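Local coordinates for protein carbohydrate kinase, FGGY (Novosphingobium aromaticivorans, PDB 3H6E) that probably acts as a carbohydrate kinase of the FGGY family, whose members move phosphate from ATP to a sugar or related substrate, at residues L89-L94 with W134-L139; Q226-L231 with R431-G436; D31-P36 with L58-R63. All coordinates share one frame; numbering follows the deposited sequence.

Contact 1 (L89-L94 with W134-L139); sequences LAFPPL and WWLDQL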
loop_
_atom_site.group_PDB
_atom_site.type_symbol
_atom_site.label_atom_id
_atom_site.label_comp_id
_atom_site.label_asym_id
_atom_site.label_seq_id
_atom_site.Cartn_x
_atom_site.Cartn_y
_atom_site.Cartn_z
ATOM N N LEU A 89 25.317 2.284 -8.613
ATOM C CA LEU A 89 24.737 2.290 -7.277
ATOM C C LEU A 89 25.769 2.705 -6.227
ATOM O O LEU A 89 26.769 2.019 -6.015
ATOM C CB LEU A 89 24.148 0.927 -6.922
ATOM C CG LEU A 89 23.498 0.915 -5.536
ATOM C CD1 LEU A 89 22.255 1.805 -5.530
ATOM C CD2 LEU A 89 23.165 -0.503 -5.085
ATOM N N ALA A 90 25.517 3.833 -5.575
ATOM C CA ALA A 90 26.437 4.362 -4.579
ATOM C C ALA A 90 26.573 3.422 -3.382
ATOM O O ALA A 90 27.643 3.318 -2.783
ATOM C CB ALA A 90 25.987 5.739 -4.130
ATOM N N PHE A 91 25.482 2.739 -3.046
ATOM C CA PHE A 91 25.448 1.818 -1.914
ATOM C C PHE A 91 24.055 1.207 -1.795
ATOM O O PHE A 91 23.093 1.737 -2.352
ATOM C CB PHE A 91 25.810 2.547 -0.616
ATOM C CG PHE A 91 25.013 3.802 -0.380
ATOM C CD1 PHE A 91 25.630 5.043 -0.383
ATOM C CD2 PHE A 91 23.644 3.741 -0.163
ATOM C CE1 PHE A 91 24.898 6.198 -0.170
ATOM C CE2 PHE A 91 22.906 4.889 0.049
ATOM C CZ PHE A 91 23.534 6.119 0.044
ATOM N N PRO A 92 23.936 0.085 -1.071
ATOM C CA PRO A 92 22.591 -0.458 -0.848
ATOM C C PRO A 92 21.719 0.548 -0.097
ATOM O O PRO A 92 22.184 1.152 0.872
ATOM C CB PRO A 92 22.853 -1.692 0.024
ATOM C CG PRO A 92 24.274 -2.060 -0.254
ATOM C CD PRO A 92 24.983 -0.758 -0.470
ATOM N N PRO A 93 20.472 0.738 -0.551
ATOM C CA PRO A 93 19.535 1.651 0.109
ATOM C C PRO A 93 19.250 1.211 1.535
ATOM O O PRO A 93 19.381 0.032 1.862
ATOM C CB PRO A 93 18.268 1.529 -0.739
ATOM C CG PRO A 93 18.744 1.061 -2.070
ATOM C CD PRO A 93 19.894 0.145 -1.769
ATOM N N LEU A 94 18.870 2.163 2.376
ATOM C CA LEU A 94 18.551 1.875 3.763
ATOM C C LEU A 94 17.256 1.081 3.860
ATOM O O LEU A 94 16.333 1.287 3.073
ATOM C CB LEU A 94 18.408 3.177 4.556
ATOM C CG LEU A 94 19.663 3.987 4.885
ATOM C CD1 LEU A 94 20.555 4.152 3.666
ATOM C CD2 LEU A 94 19.281 5.347 5.463
ATOM N N TRP A 134 17.811 13.097 4.892
ATOM C CA TRP A 134 18.338 13.990 5.920
ATOM C C TRP A 134 19.562 13.377 6.585
ATOM O O TRP A 134 20.624 13.993 6.652
ATOM C CB TRP A 134 17.267 14.267 6.974
ATOM C CG TRP A 134 17.684 15.256 8.016
ATOM C CD1 TRP A 134 18.210 14.980 9.249
ATOM C CD2 TRP A 134 17.606 16.683 7.924
ATOM N NE1 TRP A 134 18.463 16.145 9.924
ATOM C CE2 TRP A 134 18.105 17.207 9.132
ATOM C CE3 TRP A 134 17.166 17.570 6.935
ATOM C CZ2 TRP A 134 18.173 18.580 9.381
ATOM C CZ3 TRP A 134 17.232 18.930 7.185
ATOM C CH2 TRP A 134 17.731 19.422 8.397
ATOM N N TRP A 135 19.396 12.155 7.076
ATOM C CA TRP A 135 20.472 11.430 7.735
ATOM C C TRP A 135 21.631 11.203 6.778
ATOM O O TRP A 135 22.766 11.575 7.067
ATOM C CB TRP A 135 19.951 10.095 8.268
ATOM C CG TRP A 135 20.876 9.418 9.218
ATOM C CD1 TRP A 135 21.844 10.002 9.983
ATOM C CD2 TRP A 135 20.898 8.022 9.539
ATOM N NE1 TRP A 135 22.480 9.055 10.746
ATOM C CE2 TRP A 135 21.915 7.831 10.496
ATOM C CE3 TRP A 135 20.161 6.916 9.106
ATOM C CZ2 TRP A 135 22.216 6.578 11.025
ATOM C CZ3 TRP A 135 20.461 5.673 9.633
ATOM C CH2 TRP A 135 21.481 5.514 10.582
ATOM N N LEU A 136 21.337 10.602 5.630
ATOM C CA LEU A 136 22.355 10.336 4.618
ATOM C C LEU A 136 23.216 11.560 4.295
ATOM O O LEU A 136 24.400 11.430 3.998
ATOM C CB LEU A 136 21.712 9.785 3.343
ATOM C CG LEU A 136 21.286 8.318 3.417
ATOM C CD1 LEU A 136 20.480 7.927 2.192
ATOM C CD2 LEU A 136 22.505 7.419 3.573
ATOM N N ASP A 137 22.616 12.745 4.348
ATOM C CA ASP A 137 23.352 13.976 4.086
ATOM C C ASP A 137 24.464 14.171 5.114
ATOM O O ASP A 137 25.445 14.866 4.849
ATOM C CB ASP A 137 22.414 15.189 4.072
ATOM C CG ASP A 137 21.841 15.477 2.687
ATOM O OD1 ASP A 137 22.357 14.919 1.694
ATOM O OD2 ASP A 137 20.879 16.270 2.587
ATOM N N GLN A 138 24.309 13.546 6.280
ATOM C CA GLN A 138 25.320 13.606 7.334
ATOM C C GLN A 138 26.390 12.530 7.171
ATOM O O GLN A 138 27.582 12.812 7.284
ATOM C CB GLN A 138 24.677 13.459 8.713
ATOM C CG GLN A 138 23.923 14.680 9.198
ATOM C CD GLN A 138 23.856 14.743 10.715
ATOM O OE1 GLN A 138 23.406 15.737 11.288
ATOM N NE2 GLN A 138 24.315 13.682 11.375
ATOM N N LEU A 139 25.956 11.299 6.908
ATOM C CA LEU A 139 26.862 10.156 6.825
ATOM C C LEU A 139 27.695 10.153 5.543
ATOM O O LEU A 139 28.820 9.655 5.521
ATOM C CB LEU A 139 26.074 8.848 6.917
ATOM C CG LEU A 139 25.005 8.729 8.004
ATOM C CD1 LEU A 139 24.091 7.551 7.715
ATOM C CD2 LEU A 139 25.636 8.603 9.384
#

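Contact 2 (Q226-L231 with R431-G436); sequences QVLAGL and RLIDPG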
loop_
_atom_site.group_PDB
_atom_site.type_symbol
_atom_site.label_atom_id
_atom_site.label_comp_id
_atom_site.label_asym_id
_atom_site.label_seq_id
_atom_site.Cartn_x
_atom_site.Cartn_y
_atom_site.Cartn_z
ATOM N N GLN A 226 11.300 -4.248 -23.730
ATOM C CA GLN A 226 11.103 -2.893 -23.233
ATOM C C GLN A 226 10.816 -2.872 -21.735
ATOM O O GLN A 226 9.982 -3.625 -21.239
ATOM C CB GLN A 226 9.977 -2.194 -23.999
ATOM C CG GLN A 226 10.249 -2.026 -25.489
ATOM C CD GLN A 226 11.476 -1.173 -25.775
ATOM O OE1 GLN A 226 12.085 -1.280 -26.840
ATOM N NE2 GLN A 226 11.846 -0.326 -24.823
ATOM N N VAL A 227 11.521 -2.006 -21.015
ATOM C CA VAL A 227 11.290 -1.852 -19.587
ATOM C C VAL A 227 10.414 -0.633 -19.331
ATOM O O VAL A 227 10.619 0.424 -19.926
ATOM C CB VAL A 227 12.603 -1.702 -18.817
ATOM C CG1 VAL A 227 12.332 -1.695 -17.326
ATOM C CG2 VAL A 227 13.565 -2.823 -19.185
ATOM N N LEU A 228 9.428 -0.789 -18.453
ATOM C CA LEU A 228 8.551 0.318 -18.089
ATOM C C LEU A 228 9.039 0.988 -16.813
ATOM O O LEU A 228 9.819 0.405 -16.061
ATOM C CB LEU A 228 7.113 -0.169 -17.920
ATOM C CG LEU A 228 6.228 -0.096 -19.168
ATOM C CD1 LEU A 228 7.043 -0.274 -20.440
ATOM C CD2 LEU A 228 5.090 -1.112 -19.090
ATOM N N ALA A 229 8.587 2.215 -16.578
ATOM C CA ALA A 229 8.962 2.945 -15.373
ATOM C C ALA A 229 8.639 2.118 -14.135
ATOM O O ALA A 229 9.478 1.944 -13.254
ATOM C CB ALA A 229 8.253 4.283 -15.320
ATOM N N GLY A 230 7.420 1.596 -14.081
ATOM C CA GLY A 230 6.989 0.802 -12.948
ATOM C C GLY A 230 6.316 1.665 -11.902
ATOM O O GLY A 230 6.071 2.852 -12.132
ATOM N N LEU A 231 6.025 1.080 -10.746
ATOM C CA LEU A 231 5.280 1.791 -9.717
ATOM C C LEU A 231 5.467 1.224 -8.318
ATOM O O LEU A 231 6.197 0.256 -8.110
ATOM C CB LEU A 231 3.791 1.818 -10.066
ATOM C CG LEU A 231 3.168 0.517 -10.582
ATOM C CD1 LEU A 231 3.108 -0.544 -9.496
ATOM C CD2 LEU A 231 1.782 0.787 -11.140
ATOM N N ARG A 431 -1.956 -4.146 -16.448
ATOM C CA ARG A 431 -2.892 -3.127 -16.908
ATOM C C ARG A 431 -2.179 -1.846 -17.330
ATOM O O ARG A 431 -2.795 -0.917 -17.855
ATOM C CB ARG A 431 -3.933 -2.837 -15.828
ATOM C CG ARG A 431 -4.748 -4.057 -15.427
ATOM C CD ARG A 431 -6.166 -3.668 -15.057
ATOM N NE ARG A 431 -6.722 -2.722 -16.018
ATOM C CZ ARG A 431 -6.801 -1.411 -15.811
ATOM N NH1 ARG A 431 -6.367 -0.890 -14.670
ATOM N NH2 ARG A 431 -7.316 -0.617 -16.740
ATOM N N LEU A 432 -0.872 -1.810 -17.105
ATOM C CA LEU A 432 -0.052 -0.686 -17.519
ATOM C C LEU A 432 0.268 -0.833 -19.009
ATOM O O LEU A 432 0.485 0.156 -19.718
ATOM C CB LEU A 432 1.230 -0.660 -16.689
ATOM C CG LEU A 432 1.653 0.655 -16.035
ATOM C CD1 LEU A 432 0.444 1.521 -15.702
ATOM C CD2 LEU A 432 2.483 0.367 -14.791
ATOM N N ILE A 433 0.290 -2.080 -19.471
ATOM C CA ILE A 433 0.496 -2.389 -20.879
ATOM C C ILE A 433 -0.842 -2.432 -21.601
ATOM O O ILE A 433 -1.088 -1.661 -22.527
ATOM C CB ILE A 433 1.164 -3.760 -21.057
ATOM C CG1 ILE A 433 2.414 -3.871 -20.180
ATOM C CG2 ILE A 433 1.491 -4.004 -22.526
ATOM C CD1 ILE A 433 3.003 -5.266 -20.142
ATOM N N ASP A 434 -1.700 -3.351 -21.167
ATOM C CA ASP A 434 -3.032 -3.503 -21.737
ATOM C C ASP A 434 -4.111 -3.151 -20.711
ATOM O O ASP A 434 -4.544 -4.005 -19.940
ATOM C CB ASP A 434 -3.226 -4.934 -22.252
ATOM C CG ASP A 434 -4.612 -5.170 -22.829
ATOM O OD1 ASP A 434 -5.405 -4.206 -22.904
ATOM O OD2 ASP A 434 -4.906 -6.325 -23.207
ATOM N N PRO A 435 -4.545 -1.882 -20.701
ATOM C CA PRO A 435 -5.604 -1.414 -19.802
ATOM C C PRO A 435 -6.912 -2.194 -19.960
ATOM O O PRO A 435 -7.673 -2.294 -18.998
ATOM C CB PRO A 435 -5.803 0.047 -20.225
ATOM C CG PRO A 435 -4.493 0.449 -20.809
ATOM C CD PRO A 435 -3.976 -0.784 -21.503
ATOM N N GLY A 436 -7.168 -2.735 -21.148
ATOM C CA GLY A 436 -8.381 -3.499 -21.391
ATOM C C GLY A 436 -8.418 -4.807 -20.620
ATOM O O GLY A 436 -9.462 -5.445 -20.500
#

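Contact 3 (D31-P36 with L58-R63); sequences DRQVRP and LDVLSR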
loop_
_atom_site.group_PDB
_atom_site.type_symbol
_atom_site.label_atom_id
_atom_site.label_comp_id
_atom_site.label_asym_id
_atom_site.label_seq_id
_atom_site.Cartn_x
_atom_site.Cartn_y
_atom_site.Cartn_z
ATOM N N ASP A 31 4.030 -18.499 -14.711
ATOM C CA ASP A 31 5.028 -18.936 -13.745
ATOM C C ASP A 31 5.312 -17.843 -12.720
ATOM O O ASP A 31 5.088 -16.658 -12.977
ATOM C CB ASP A 31 6.325 -19.329 -14.458
ATOM C CG ASP A 31 7.257 -20.134 -13.573
ATOM O OD1 ASP A 31 6.778 -21.089 -12.930
ATOM O OD2 ASP A 31 8.466 -19.819 -13.527
ATOM N N ARG A 32 5.806 -18.251 -11.558
ATOM C CA ARG A 32 6.143 -17.317 -10.496
ATOM C C ARG A 32 7.316 -17.846 -9.683
ATOM O O ARG A 32 7.370 -19.027 -9.344
ATOM C CB ARG A 32 4.931 -17.078 -9.594
ATOM C CG ARG A 32 5.205 -16.219 -8.367
ATOM C CD ARG A 32 3.903 -15.686 -7.787
ATOM N NE ARG A 32 3.978 -15.464 -6.349
ATOM C CZ ARG A 32 3.590 -16.358 -5.445
ATOM N NH1 ARG A 32 3.102 -17.527 -5.839
ATOM N NH2 ARG A 32 3.688 -16.087 -4.150
ATOM N N GLN A 33 8.261 -16.962 -9.388
ATOM C CA GLN A 33 9.416 -17.308 -8.574
ATOM C C GLN A 33 9.514 -16.333 -7.407
ATOM O O GLN A 33 9.548 -15.119 -7.605
ATOM C CB GLN A 33 10.692 -17.271 -9.414
ATOM C CG GLN A 33 10.797 -18.400 -10.429
ATOM C CD GLN A 33 11.265 -19.701 -9.801
ATOM O OE1 GLN A 33 12.333 -19.757 -9.187
ATOM N NE2 GLN A 33 10.467 -20.757 -9.954
ATOM N N VAL A 34 9.546 -16.866 -6.190
ATOM C CA VAL A 34 9.575 -16.024 -5.002
ATOM C C VAL A 34 10.830 -16.259 -4.165
ATOM O O VAL A 34 11.643 -17.132 -4.473
ATOM C CB VAL A 34 8.333 -16.240 -4.129
ATOM C CG1 VAL A 34 7.095 -16.353 -5.006
ATOM C CG2 VAL A 34 8.501 -17.483 -3.268
ATOM N N ARG A 35 10.968 -15.477 -3.099
ATOM C CA ARG A 35 12.181 -15.470 -2.296
ATOM C C ARG A 35 12.099 -14.370 -1.245
ATOM O O ARG A 35 12.027 -13.190 -1.585
ATOM C CB ARG A 35 13.386 -15.218 -3.197
ATOM C CG ARG A 35 14.671 -14.917 -2.462
ATOM C CD ARG A 35 15.509 -13.941 -3.259
ATOM N NE ARG A 35 16.935 -14.155 -3.053
ATOM C CZ ARG A 35 17.863 -13.223 -3.233
ATOM N NH1 ARG A 35 17.514 -11.999 -3.610
ATOM N NH2 ARG A 35 19.139 -13.513 -3.026
ATOM N N PRO A 36 12.115 -14.753 0.038
ATOM C CA PRO A 36 12.050 -13.753 1.109
ATOM C C PRO A 36 13.175 -12.737 0.964
ATOM O O PRO A 36 14.231 -13.070 0.425
ATOM C CB PRO A 36 12.249 -14.584 2.381
ATOM C CG PRO A 36 11.846 -15.970 2.001
ATOM C CD PRO A 36 12.237 -16.124 0.561
ATOM N N LEU A 58 18.546 -12.014 -12.018
ATOM C CA LEU A 58 19.182 -12.271 -13.306
ATOM C C LEU A 58 19.192 -13.770 -13.582
ATOM O O LEU A 58 19.214 -14.198 -14.736
ATOM C CB LEU A 58 20.598 -11.694 -13.363
ATOM C CG LEU A 58 20.683 -10.238 -13.826
ATOM C CD1 LEU A 58 22.129 -9.798 -13.981
ATOM C CD2 LEU A 58 19.920 -10.040 -15.129
ATOM N N ASP A 59 19.172 -14.561 -12.512
ATOM C CA ASP A 59 19.020 -16.009 -12.615
ATOM C C ASP A 59 17.636 -16.343 -13.142
ATOM O O ASP A 59 17.487 -16.917 -14.220
ATOM C CB ASP A 59 19.196 -16.673 -11.248
ATOM C CG ASP A 59 20.617 -16.593 -10.736
ATOM O OD1 ASP A 59 21.529 -16.348 -11.555
ATOM O OD2 ASP A 59 20.820 -16.781 -9.515
ATOM N N VAL A 60 16.621 -15.980 -12.366
ATOM C CA VAL A 60 15.240 -16.300 -12.700
ATOM C C VAL A 60 14.834 -15.743 -14.063
ATOM O O VAL A 60 14.045 -16.359 -14.780
ATOM C CB VAL A 60 14.268 -15.813 -11.601
ATOM C CG1 VAL A 60 14.571 -14.379 -11.225
ATOM C CG2 VAL A 60 12.823 -15.964 -12.048
ATOM N N LEU A 61 15.379 -14.584 -14.421
ATOM C CA LEU A 61 15.120 -14.003 -15.735
ATOM C C LEU A 61 15.662 -14.900 -16.842
ATOM O O LEU A 61 15.070 -15.001 -17.918
ATOM C CB LEU A 61 15.728 -12.604 -15.853
ATOM C CG LEU A 61 14.910 -11.438 -15.293
ATOM C CD1 LEU A 61 15.537 -10.127 -15.710
ATOM C CD2 LEU A 61 13.473 -11.508 -15.766
ATOM N N SER A 62 16.793 -15.547 -16.573
ATOM C CA SER A 62 17.395 -16.465 -17.531
ATOM C C SER A 62 16.442 -17.608 -17.857
ATOM O O SER A 62 16.432 -18.122 -18.975
ATOM C CB SER A 62 18.716 -17.021 -16.993
ATOM O OG SER A 62 19.709 -16.012 -16.913
ATOM N N ARG A 63 15.635 -17.993 -16.873
ATOM C CA ARG A 63 14.721 -19.121 -17.022
ATOM C C ARG A 63 13.655 -18.900 -18.095
ATOM O O ARG A 63 13.150 -19.857 -18.680
ATOM C CB ARG A 63 14.059 -19.454 -15.682
ATOM C CG ARG A 63 15.049 -19.798 -14.579
ATOM C CD ARG A 63 14.366 -20.476 -13.400
ATOM N NE ARG A 63 15.323 -20.837 -12.358
ATOM C CZ ARG A 63 15.630 -20.061 -11.323
ATOM N NH1 ARG A 63 16.514 -20.469 -10.423
ATOM N NH2 ARG A 63 15.052 -18.877 -11.184
#

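Contact 1 (L89-L94 with W134-L139)
Leu-136 is met by two residues of the loop, Leu-94 and Phe-91. The ends of the Leu-94 and Leu-136 side chains meet head-on. The closest pair is Leu-94 CD1 and Leu-136 CD2, at 3.8 Å. Phe-91 comes from the same loop, heading against the direction of Leu-136, and touches with the far end of its ring. Phe-91 CZ lies 3.9 Å from Leu-136 CD2 and 4.1 Å from Leu-136 CD1, so the ring atom is set against both methyls. The Phe-91 CG sits between the backbone N and the carbonyl carbon (chi1 51°), which aims the ring at the helix. The other methyl, Leu-94 CD2, touches both Leu-136 CG and Trp-135 CE3, 4.1 Å from each, and comes to the indole obliquely. One turn further along the helix, Leu-139 CD1 rests 3.5 Å above the Trp-135 ring plane, over its centre. With an alanine in place of Leu-136, Leu-94 CD1 and Phe-91 CZ would probably face a gap where two methyls had been. The contact is apolar and largely buried. It joins the loop after strand 88-89 to helix 129-139. Helix 141-145 adds Met-144 beside Phe-91 and Leu-136, and helix 102-109 brings Val-104 against Trp-135. On the loop side, Pro-93 packs on Ala-82 of strand 81-85.

Contact 2 (Q226-L231 with R431-G436)
Leu-228 and Leu-231 belong to strand 226-232 of the six-stranded sheet in the N-terminal half of this actin-like fold, and they meet Ile-433 and Leu-432 of the short helix 430-433. The strand comes from the N-terminal family region and the helix from the C-terminal one. Leu-231 and Leu-432 run alongside one another, pointing opposite ways. Their methyls, Leu-231 CD2 and Leu-432 CD2, are 3.7 Å apart. Leu-228 crosses Ile-433 at about a right angle, with Leu-228 CD2 4.0 Å from Ile-433 CG1. Ile-433 CG1 is anti to its carbonyl carbon (chi1 -51°), and this brings the branch closer to the strand. Between the two leucines, a side chain at Gly-230 would collide with the carbonyl O of Ala-229. Leu-239 of helix 233-241 touches both Leu-231 and Leu-432.

Arg-431 is engaged within its own segment. Arg-431 NH2 donates to Pro-435 O at 2.8 Å, in the carbonyl plane and on a lone pair. Arg-431 NE reaches the same oxygen at 3.2 Å, from a tilted position. Arg-431 NH1 bonds to Leu-239 O. These bonds probably help to fix the chain that carries Leu-432 and Ile-433. Across the two segments the meeting is purely apolar. It probably rests on methyl packing, with Leu-228 and Leu-231 buried and Ile-433 at the exposed margin.

Contact 3 (D31-P36 with L58-R63)
Gln-33 has the most surface buried here, and it touches both Val-60 and Arg-63 of the helix. Its aliphatic part does the packing. Gln-33 CB and Gln-33 CG each lie 3.6 Å from Val-60 CG2, so one methyl is set against two carbons. The two side chains pass alongside, each heading toward the other's backbone. Val-60 CG2 is anti to the backbone N of its own residue and points at the strand, and the backbones come near at this point, with Gln-33 CA and Val-60 CA 7.2 Å apart.

Beyond CG the glutamine bends (chi2 -80°), which turns its amide toward Arg-63. Gln-33 OE1 then lies over one face of the guanidinium, 3.5 Å from Arg-63 NH2 and 3.9 Å from Arg-63 CZ. The angle is poor, and this approach is not a hydrogen bond. The amide and guanidinium planes stand 46° apart. The attraction is probably a loose electrostatic one, between the amide oxygen and the positive face of the arginine. Arg-63 is extended from CG to NE and runs back along the helix. This places its guanidinium so that Val-60 CG2 lies at its edge, in plane. The same methyl thus serves both Gln-33 and Arg-63.

Firmer polar links flank the contact. Asp-31 OD2 is hydrogen-bonded to Tyr-64 OH, just past the helix segment, and Arg-35 forms a salt bridge with Asp-52 near the start of the helix. Gln-33 itself is backbone-bonded to Val-20 of the neighbouring strand. Strand 29-36 is the outermost of the first three, antiparallel strands of the sheet, and helix 50-63 packs against it. Three antiparallel strands followed by a helix and then a parallel strand, here 71-76, are typical of the ribonuclease H-like fold of actin-like ATPases and sugar kinases.

In the fold
From the N terminus, contact 3 closes first, bringing helix 50-63 back to strand 29-36. Contact 1 comes next and closes the chain between the loop after strand 88-89 and helix 129-139. Contact 2 closes last and spans by far the longest loop, from 226-231 to 431-436. The three lie in series, so none nests in or crosses another. Contacts 2 and 3 reach the same six-stranded sheet, on the inner strand 226-232 and the outermost strand 29-36, with centres about 20 Å apart. Contact 1 lies apart, about 30 Å from contact 2 between centres. Contact 2 alone links the N-terminal and C-terminal family regions.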